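Local coordinates for nucleoside diphosphate kinase family protein (Babesia bovis, PDB 3JS9) that probably transfers the terminal phosphate of ATP to nucleoside diphosphates through a phosphohistidine intermediate, with magnesium as cofactor, at residues 39-44 and 82-87; 76-81 and 136-141. All blocks are in the same frame, centred on the assembly; numbering follows the deposited sequence.

Contact 1. Residues 39-44 and 82-87. With SO4 (sulfate ion), chain E.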
# COMPACT_ATOMS: atom_id res chain seq x y z
N LYS A 39 9.64 18.98 3.21
CA LYS A 39 10.37 19.13 1.97
C LYS A 39 11.74 18.51 2.12
O LYS A 39 12.45 18.80 3.09
CB LYS A 39 10.46 20.62 1.57
CG LYS A 39 11.43 20.84 0.45
CD LYS A 39 11.21 22.08 -0.34
CE LYS A 39 11.96 23.24 0.28
NZ LYS A 39 12.17 24.31 -0.73
N LEU A 40 12.12 17.64 1.18
CA LEU A 40 13.44 17.01 1.26
C LEU A 40 14.51 18.04 0.91
O LEU A 40 14.40 18.73 -0.11
CB LEU A 40 13.53 15.82 0.33
CG LEU A 40 14.87 15.08 0.44
CD1 LEU A 40 15.01 14.44 1.83
CD2 LEU A 40 15.03 14.01 -0.66
N ILE A 41 15.53 18.13 1.77
CA ILE A 41 16.69 19.01 1.59
C ILE A 41 17.99 18.26 1.19
O ILE A 41 18.79 18.78 0.41
CB ILE A 41 16.94 19.82 2.88
CG1 ILE A 41 15.71 20.67 3.21
CG2 ILE A 41 18.19 20.68 2.77
CD1 ILE A 41 15.30 21.60 2.05
N ALA A 42 18.20 17.06 1.73
CA ALA A 42 19.46 16.32 1.55
C ALA A 42 19.24 14.86 1.85
O ALA A 42 18.44 14.50 2.73
CB ALA A 42 20.56 16.86 2.45
N ALA A 43 19.95 14.01 1.12
CA ALA A 43 19.85 12.59 1.36
C ALA A 43 21.09 11.96 0.79
O ALA A 43 21.59 12.46 -0.23
CB ALA A 43 18.61 12.02 0.67
N LYS A 44 21.58 10.88 1.41
CA LYS A 44 22.65 10.04 0.84
C LYS A 44 22.78 8.70 1.57
O LYS A 44 22.60 8.62 2.77
CB LYS A 44 24.01 10.75 0.90
CG LYS A 44 24.40 11.18 2.32
CD LYS A 44 25.74 11.83 2.35
CE LYS A 44 26.05 12.40 3.73
NZ LYS A 44 27.18 13.40 3.65
N ILE A 82 17.85 15.03 5.45
CA ILE A 82 17.38 16.22 6.18
C ILE A 82 16.04 16.60 5.56
O ILE A 82 15.91 16.62 4.35
CB ILE A 82 18.33 17.42 6.03
CG1 ILE A 82 19.65 17.16 6.73
CG2 ILE A 82 17.67 18.74 6.55
CD1 ILE A 82 20.68 18.32 6.53
N TRP A 83 15.07 16.90 6.41
CA TRP A 83 13.73 17.28 6.01
C TRP A 83 13.37 18.63 6.61
O TRP A 83 13.71 18.92 7.76
CB TRP A 83 12.73 16.22 6.48
CG TRP A 83 12.83 14.95 5.72
CD1 TRP A 83 13.61 13.86 6.03
CD2 TRP A 83 12.15 14.63 4.51
NE1 TRP A 83 13.43 12.88 5.09
CE2 TRP A 83 12.55 13.33 4.13
CE3 TRP A 83 11.23 15.32 3.70
CZ2 TRP A 83 12.07 12.70 2.99
CZ3 TRP A 83 10.75 14.69 2.55
CH2 TRP A 83 11.17 13.38 2.21
N GLU A 84 12.62 19.43 5.84
CA GLU A 84 12.33 20.80 6.20
C GLU A 84 10.84 21.05 6.34
O GLU A 84 10.05 20.51 5.56
CB GLU A 84 12.93 21.73 5.13
CG GLU A 84 12.61 23.20 5.31
CD GLU A 84 13.35 24.07 4.32
OE1 GLU A 84 12.73 24.52 3.33
OE2 GLU A 84 14.56 24.31 4.54
N GLY A 85 10.45 21.89 7.30
CA GLY A 85 9.06 22.34 7.40
C GLY A 85 8.75 22.98 8.75
O GLY A 85 9.58 22.92 9.65
N PRO A 86 7.58 23.62 8.89
CA PRO A 86 7.18 24.08 10.23
C PRO A 86 7.15 22.88 11.19
O PRO A 86 6.52 21.86 10.89
CB PRO A 86 5.76 24.59 10.01
CG PRO A 86 5.69 24.95 8.57
CD PRO A 86 6.62 24.04 7.85
N GLU A 87 7.86 23.01 12.32
CA GLU A 87 7.87 21.98 13.36
C GLU A 87 8.29 20.63 12.83
O GLU A 87 7.82 19.58 13.31
CB GLU A 87 6.50 21.89 14.01
CG GLU A 87 6.00 23.26 14.40
CD GLU A 87 5.23 23.22 15.68
OE1 GLU A 87 5.88 22.90 16.72
OE2 GLU A 87 4.00 23.51 15.64
S SO4 E . 8.43 24.78 -0.65
O1 SO4 E . 9.02 23.88 -1.64
O2 SO4 E . 7.88 25.93 -1.37
O3 SO4 E . 9.50 25.25 0.22
O4 SO4 E . 7.42 24.03 0.10
O HOH W 1 14.17 25.62 1.38
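Lys39 and Glu84 join the two strands with a reciprocal pair of backbone bonds: Lys39 N gives its hydrogen to Glu84 O at 2.8 Å, and Glu84 N returns one to Lys39 O at the same length. Their side chains run side by side on one face of the sheet. The charged ends do not form a salt bridge, since Lys39 NZ lies 4.1 Å from Glu84 OE1; a water fills the gap, accepting from NZ and donating to OE1. With its chain bent at chi3 (89°), Lys39 carries NZ to a sulfate ion, probably from the crystallisation liquor, and binds its O3 at 3.0 Å. On the other face of the sheet Leu40 packs against Trp83. Leu40 CD1 sits over the six-membered ring of Trp83, 3.7 Å from the centroid and 19° off the normal, a CH-pi contact. Next along the strand comes a classic beta bulge: Ile41 and Ala42 both face Ile82, so Ile41 N bonds to Ile82 O at 3.0 Å while Ile82 N bonds to Ala42 O. The extra residue turns the Ile41 side chain to the Glu84 face, where Ile41 CG1 rests 3.5 Å from Glu84 CB. These are neighbouring antiparallel strands of the ferredoxin-like sheet of nucleoside diphosphate kinases, with 39-46 at the edge within the chain. Beyond the pair, Arg11 of strand 10-16 forms a salt bridge with Glu84 OE2, and Trp147 takes a hydrogen bond from Lys39 NZ through its carbonyl and lies in a cation-pi contact with Lys39. Phe33 of helix 26-36 stacks on Trp83, while Phe45 of a neighbouring subunit packs on Leu40.

Contact 2. Residues 76-81 and 136-141; sequences GPVFCM and ALWFTP
Cys80 turns its sulfur obliquely toward the indole of Trp138: Cys80 SG lies 5.0 Å from the centroid of the six-membered ring and 54° off its normal, a sulfur-aromatic contact. Trp138 CE3 is the nearest ring atom, 4.0 Å from Cys80 SG. The sulfur is brought there by a chi1 of -48°, which sets SG anti to the carbonyl carbon of Cys80. A second aromatic, Phe139, meets the base of the same side chain, its CZ 3.6 Å from Cys80 CB. The Phe139 ring also presents its edge to the strand backbone, Cys80 O and Met81 N both lying near the ring plane; Phe139 CZ is 3.4 Å from Cys80 O. No hydrogen bond crosses between 76-81 and 136-141. Val78, two residues earlier on the same face as Cys80, adds a looser apolar touch, its CG2 4.3 Å from Trp138 CZ3. In the ferredoxin-like alpha/beta fold of the family, the C-terminal end of helix 128-138 packs here on the sheet: the helix ends at Trp138, and Phe139, the first residue to leave helical geometry, reaches strand 78-85. Trp138 is also stacked with Tyr13 of strand 10-16 and meets His56 of helix 50-56 with the ring planes at about 75°. The nearest atoms of the Trp138 and His123 side chains are about 6 Å apart, His123 being the predicted phosphohistidine.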
# COMPACT_ATOMS: atom_id res chain seq x y z
N GLY A 76 27.81 0.35 9.70
CA GLY A 76 26.84 0.77 8.70
C GLY A 76 26.17 -0.38 7.99
O GLY A 76 26.13 -1.53 8.51
N PRO A 77 25.60 -0.11 6.82
CA PRO A 77 25.43 1.19 6.19
C PRO A 77 24.26 1.96 6.81
O PRO A 77 23.47 1.37 7.57
CB PRO A 77 25.09 0.81 4.75
CG PRO A 77 24.45 -0.50 4.87
CD PRO A 77 25.06 -1.20 6.00
N VAL A 78 24.15 3.26 6.53
CA VAL A 78 23.02 4.05 7.00
C VAL A 78 22.47 4.88 5.86
O VAL A 78 23.17 5.10 4.88
CB VAL A 78 23.40 4.98 8.22
CG1 VAL A 78 23.97 4.14 9.36
CG2 VAL A 78 24.38 6.11 7.82
N PHE A 79 21.22 5.35 5.99
CA PHE A 79 20.70 6.27 4.99
C PHE A 79 20.33 7.57 5.65
O PHE A 79 19.49 7.59 6.55
CB PHE A 79 19.53 5.64 4.23
CG PHE A 79 18.99 6.50 3.11
CD1 PHE A 79 17.97 7.40 3.34
CD2 PHE A 79 19.48 6.37 1.81
CE1 PHE A 79 17.47 8.18 2.31
CE2 PHE A 79 18.99 7.16 0.77
CZ PHE A 79 18.00 8.06 1.01
N CYS A 80 20.97 8.66 5.20
CA CYS A 80 20.89 9.98 5.83
C CYS A 80 19.97 10.89 5.08
O CYS A 80 20.01 10.92 3.85
CB CYS A 80 22.27 10.66 5.83
SG CYS A 80 23.67 9.65 6.40
N MET A 81 19.18 11.68 5.82
CA MET A 81 18.24 12.66 5.23
C MET A 81 18.15 13.89 6.09
O MET A 81 18.36 13.82 7.30
CB MET A 81 16.81 12.08 5.12
CG MET A 81 16.70 10.90 4.15
SD MET A 81 15.17 10.02 4.49
CE MET A 81 15.63 8.89 5.84
N ALA A 136 24.41 19.69 10.27
CA ALA A 136 25.75 20.13 9.90
C ALA A 136 26.79 19.02 10.00
O ALA A 136 27.76 18.99 9.23
CB ALA A 136 26.18 21.34 10.70
N LEU A 137 26.61 18.12 10.97
CA LEU A 137 27.53 17.00 11.17
C LEU A 137 27.48 15.93 10.07
O LEU A 137 28.51 15.43 9.65
CB LEU A 137 27.28 16.36 12.53
CG LEU A 137 28.00 15.04 12.85
CD1 LEU A 137 29.51 15.25 12.96
CD2 LEU A 137 27.47 14.43 14.12
N TRP A 138 26.29 15.55 9.61
CA TRP A 138 26.17 14.43 8.66
C TRP A 138 26.26 14.84 7.17
O TRP A 138 26.57 14.03 6.28
CB TRP A 138 24.89 13.64 8.94
CG TRP A 138 24.94 12.88 10.23
CD1 TRP A 138 24.54 13.32 11.48
CD2 TRP A 138 25.44 11.54 10.42
NE1 TRP A 138 24.73 12.32 12.41
CE2 TRP A 138 25.28 11.22 11.78
CE3 TRP A 138 25.95 10.57 9.55
CZ2 TRP A 138 25.63 9.98 12.30
CZ3 TRP A 138 26.28 9.32 10.05
CH2 TRP A 138 26.14 9.04 11.42
N PHE A 139 26.02 16.12 6.91
CA PHE A 139 25.97 16.63 5.55
C PHE A 139 26.85 17.86 5.40
O PHE A 139 26.77 18.79 6.21
CB PHE A 139 24.53 17.02 5.21
CG PHE A 139 23.64 15.85 4.83
CD1 PHE A 139 22.70 15.35 5.73
CD2 PHE A 139 23.72 15.29 3.55
CE1 PHE A 139 21.88 14.29 5.35
CE2 PHE A 139 22.87 14.24 3.19
CZ PHE A 139 21.97 13.74 4.08
N THR A 140 27.68 17.90 4.37
CA THR A 140 28.43 19.12 4.09
C THR A 140 27.43 20.08 3.47
O THR A 140 26.46 19.64 2.88
CB THR A 140 29.62 18.86 3.11
OG1 THR A 140 29.11 18.50 1.82
CG2 THR A 140 30.49 17.73 3.59
N PRO A 141 27.66 21.39 3.59
CA PRO A 141 26.71 22.38 2.99
C PRO A 141 26.49 22.31 1.46
O PRO A 141 25.46 22.76 0.99
CB PRO A 141 27.32 23.74 3.38
CG PRO A 141 28.73 23.46 3.80
CD PRO A 141 28.80 22.03 4.28

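Following the chain from the N terminus, after strand 10-16 and helices 18-22 and 26-36 comes strand 39-46, then helices 50-56 and 66-75, then strand 78-85; contact 1 closes this loop by pairing the far end of strand 78-85 with the start of strand 39-46. Contact 2 opens on the earlier half of strand 78-85 and closes a longer loop, through the predicted active-site strand 122-124, at the end of helix 128-138. The two loops cross, since 76-81 lies between the segments of contact 1 and 82-87 between those of contact 2. Lys44 joins them directly, Lys44 N lying 2.9 Å from Cys80 O, and Ala42 touches Phe139, so the edge strand, its neighbour and the helix end are tied together.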